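Shikimate kinase (PDB 2PT5) probably catalyses the ATP-dependent phosphorylation of the 3-hydroxyl group of shikimate, the fifth of seven steps on the way to chorismate. Local coordinates at residues M1-L5 with L20-I26. Sequence-based numbering, arbitrary orientation.
Sequences MRIYL and LSRSLNI
This is the strand-loop-helix unit of a P-loop kinase: M1, I3 and L5, on and just before the central strand 2-6 of the parallel sheet, pack against L20 and L24 of helix 13-24 and I26 just after it. The helix runs back almost antiparallel to the strand, at 161°, with the short axes 11.5 Å apart. Only apolar side chains join the two segments. I3 is central. Its CD1 meets L24 CD1 tip to tip at 3.5 Å. Its other branch, CG2, lies anti to the backbone N and reaches L20 CD2 at 4.1 Å. L20 CD2 also comes within 4.4 Å of L5 CD2, close to the P-loop, where K13 is a predicted ATP-binding residue. L158 and L161 of helix 150-162 pack against this group, L158 on L20 and L24, L161 on I3. N25 leaves the helix with positive phi (60°), and the side chain of I26 starts out toward the strand. I26 N bonds to S21 O at 2.9 Å. S23 OG donates to L20 O at 2.8 Å. M1 is a selenomethionine, exposed and poorly ordered, and the position of its CE is less certain. Its chain is extended beyond CG and crosses I26 at about a right angle, with CE modelled 3.9 Å from I26 CG2 and 4.0 Å from L24 CB.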
HETATM    1  N   MSE A   1      -8.593  14.320  -7.952  1.00 53.34           N
HETATM    2  CA  MSE A   1      -8.526  12.840  -8.088  1.00 48.83           C
HETATM    3  C   MSE A   1      -7.676  12.223  -6.993  1.00 43.68           C
HETATM    4  O   MSE A   1      -6.597  12.718  -6.673  1.00 42.35           O
HETATM    5  CB  MSE A   1      -7.939  12.476  -9.439  1.00 57.14           C
HETATM    6  CG  MSE A   1      -6.585  13.092  -9.660  1.00 71.34           C
HETATM    7 SE   MSE A   1      -5.934  12.679 -11.400  1.00 98.26          SE
HETATM    8  CE  MSE A   1      -4.481  13.959 -11.474  1.00 91.87           C
ATOM      9  N   ARG A   2      -8.178  11.140  -6.415  1.00 42.02           N
ATOM     10  CA  ARG A   2      -7.474  10.436  -5.353  1.00 38.47           C
ATOM     11  C   ARG A   2      -7.102   9.057  -5.870  1.00 37.20           C
ATOM     12  O   ARG A   2      -7.957   8.326  -6.365  1.00 38.77           O
ATOM     13  CB  ARG A   2      -8.364  10.301  -4.113  1.00 42.59           C
ATOM     14  CG  ARG A   2      -8.927  11.621  -3.616  1.00 44.94           C
ATOM     15  CD  ARG A   2      -9.589  11.460  -2.265  1.00 52.31           C
ATOM     16  NE  ARG A   2     -10.217  12.699  -1.816  1.00 55.75           N
ATOM     17  CZ  ARG A   2     -11.435  13.096  -2.167  1.00 55.48           C
ATOM     18  NH1 ARG A   2     -12.177  12.351  -2.980  1.00 55.67           N
ATOM     19  NH2 ARG A   2     -11.913  14.237  -1.701  1.00 59.01           N
ATOM     20  N   ILE A   3      -5.828   8.707  -5.754  1.00 33.61           N
ATOM     21  CA  ILE A   3      -5.351   7.413  -6.224  1.00 31.78           C
ATOM     22  C   ILE A   3      -4.697   6.643  -5.083  1.00 32.15           C
ATOM     23  O   ILE A   3      -3.721   7.100  -4.483  1.00 32.39           O
ATOM     24  CB  ILE A   3      -4.331   7.589  -7.355  1.00 31.72           C
ATOM     25  CG1 ILE A   3      -4.988   8.311  -8.536  1.00 35.30           C
ATOM     26  CG2 ILE A   3      -3.786   6.233  -7.781  1.00 33.09           C
ATOM     27  CD1 ILE A   3      -3.982   8.802  -9.567  1.00 39.16           C
ATOM     28  N   TYR A   4      -5.227   5.465  -4.786  1.00 29.21           N
ATOM     29  CA  TYR A   4      -4.668   4.669  -3.703  1.00 33.34           C
ATOM     30  C   TYR A   4      -3.872   3.482  -4.208  1.00 31.45           C
ATOM     31  O   TYR A   4      -4.336   2.739  -5.072  1.00 32.19           O
ATOM     32  CB  TYR A   4      -5.782   4.176  -2.779  1.00 36.64           C
ATOM     33  CG  TYR A   4      -6.627   5.286  -2.198  1.00 33.30           C
ATOM     34  CD1 TYR A   4      -7.780   5.724  -2.847  1.00 31.81           C
ATOM     35  CD2 TYR A   4      -6.266   5.904  -0.999  1.00 33.50           C
ATOM     36  CE1 TYR A   4      -8.562   6.758  -2.311  1.00 34.88           C
ATOM     37  CE2 TYR A   4      -7.037   6.939  -0.455  1.00 34.78           C
ATOM     38  CZ  TYR A   4      -8.187   7.360  -1.115  1.00 35.17           C
ATOM     39  OH  TYR A   4      -8.960   8.377  -0.579  1.00 35.99           O
ATOM     40  N   LEU A   5      -2.672   3.302  -3.664  1.00 29.02           N
ATOM     41  CA  LEU A   5      -1.833   2.178  -4.062  1.00 30.33           C
ATOM     42  C   LEU A   5      -1.850   1.149  -2.941  1.00 31.47           C
ATOM     43  O   LEU A   5      -1.602   1.480  -1.791  1.00 33.79           O
ATOM     44  CB  LEU A   5      -0.397   2.637  -4.326  1.00 30.11           C
ATOM     45  CG  LEU A   5      -0.189   3.730  -5.380  1.00 31.68           C
ATOM     46  CD1 LEU A   5       1.304   3.927  -5.591  1.00 27.67           C
ATOM     47  CD2 LEU A   5      -0.877   3.358  -6.688  1.00 26.96           C
ATOM     48  N   LEU A  20       4.443   8.404  -9.963  1.00 35.76           N
ATOM     49  CA  LEU A  20       3.093   8.661 -10.419  1.00 36.01           C
ATOM     50  C   LEU A  20       2.659  10.089 -10.084  1.00 37.33           C
ATOM     51  O   LEU A  20       2.175  10.818 -10.956  1.00 37.27           O
ATOM     52  CB  LEU A  20       2.126   7.662  -9.770  1.00 34.20           C
ATOM     53  CG  LEU A  20       0.681   7.658 -10.262  1.00 35.72           C
ATOM     54  CD1 LEU A  20       0.634   7.381 -11.758  1.00 31.96           C
ATOM     55  CD2 LEU A  20      -0.094   6.585  -9.508  1.00 35.73           C
ATOM     56  N   SER A  21       2.838  10.494  -8.828  1.00 33.06           N
ATOM     57  CA  SER A  21       2.415  11.829  -8.412  1.00 35.18           C
ATOM     58  C   SER A  21       3.145  12.909  -9.197  1.00 34.56           C
ATOM     59  O   SER A  21       2.613  13.997  -9.437  1.00 32.04           O
ATOM     60  CB  SER A  21       2.652  12.031  -6.914  1.00 34.14           C
ATOM     61  OG  SER A  21       3.957  12.510  -6.656  1.00 45.69           O
ATOM     62  N   ARG A  22       4.369  12.602  -9.599  1.00 32.45           N
ATOM     63  CA  ARG A  22       5.164  13.551 -10.356  1.00 31.16           C
ATOM     64  C   ARG A  22       4.682  13.709 -11.794  1.00 36.24           C
ATOM     65  O   ARG A  22       4.747  14.802 -12.349  1.00 35.36           O
ATOM     66  CB  ARG A  22       6.637  13.141 -10.319  1.00 30.55           C
ATOM     67  CG  ARG A  22       7.310  13.596  -9.036  1.00 29.74           C
ATOM     68  CD  ARG A  22       8.801  13.346  -9.065  1.00 38.64           C
ATOM     69  NE  ARG A  22       9.164  12.068  -8.465  1.00 34.76           N
ATOM     70  CZ  ARG A  22      10.357  11.502  -8.602  1.00 38.06           C
ATOM     71  NH1 ARG A  22      11.293  12.106  -9.332  1.00 29.88           N
ATOM     72  NH2 ARG A  22      10.618  10.348  -7.992  1.00 32.33           N
ATOM     73  N   SER A  23       4.194  12.624 -12.392  1.00 31.66           N
ATOM     74  CA  SER A  23       3.697  12.674 -13.762  1.00 33.25           C
ATOM     75  C   SER A  23       2.285  13.253 -13.837  1.00 31.31           C
ATOM     76  O   SER A  23       1.830  13.634 -14.909  1.00 31.32           O
ATOM     77  CB  SER A  23       3.675  11.277 -14.369  1.00 28.68           C
ATOM     78  OG  SER A  23       2.687  10.496 -13.730  1.00 35.93           O
ATOM     79  N   LEU A  24       1.590  13.294 -12.704  1.00 30.33           N
ATOM     80  CA  LEU A  24       0.227  13.821 -12.661  1.00 32.39           C
ATOM     81  C   LEU A  24       0.188  15.182 -11.975  1.00 31.81           C
ATOM     82  O   LEU A  24      -0.865  15.793 -11.872  1.00 31.74           O
ATOM     83  CB  LEU A  24      -0.702  12.847 -11.911  1.00 31.71           C
ATOM     84  CG  LEU A  24      -0.871  11.450 -12.528  1.00 38.01           C
ATOM     85  CD1 LEU A  24      -1.681  10.560 -11.582  1.00 28.27           C
ATOM     86  CD2 LEU A  24      -1.560  11.563 -13.895  1.00 31.17           C
ATOM     87  N   ASN A  25       1.338  15.644 -11.496  1.00 37.23           N
ATOM     88  CA  ASN A  25       1.421  16.930 -10.812  1.00 36.50           C
ATOM     89  C   ASN A  25       0.553  17.021  -9.566  1.00 39.94           C
ATOM     90  O   ASN A  25      -0.132  18.016  -9.356  1.00 43.58           O
ATOM     91  CB  ASN A  25       1.040  18.064 -11.765  1.00 43.30           C
ATOM     92  CG  ASN A  25       2.122  19.106 -11.871  1.00 51.31           C
ATOM     93  OD1 ASN A  25       2.471  19.763 -10.884  1.00 45.79           O
ATOM     94  ND2 ASN A  25       2.678  19.256 -13.067  1.00 55.42           N
ATOM     95  N   ILE A  26       0.570  15.975  -8.747  1.00 36.52           N
ATOM     96  CA  ILE A  26      -0.193  15.959  -7.508  1.00 33.02           C
ATOM     97  C   ILE A  26       0.721  15.407  -6.427  1.00 34.05           C
ATOM     98  O   ILE A  26       1.642  14.645  -6.720  1.00 32.50           O
ATOM     99  CB  ILE A  26      -1.452  15.076  -7.623  1.00 35.29           C
ATOM    100  CG1 ILE A  26      -1.067  13.645  -8.025  1.00 34.36           C
ATOM    101  CG2 ILE A  26      -2.404  15.686  -8.639  1.00 39.78           C
ATOM    102  CD1 ILE A  26      -2.262  12.719  -8.235  1.00 30.40           C
TER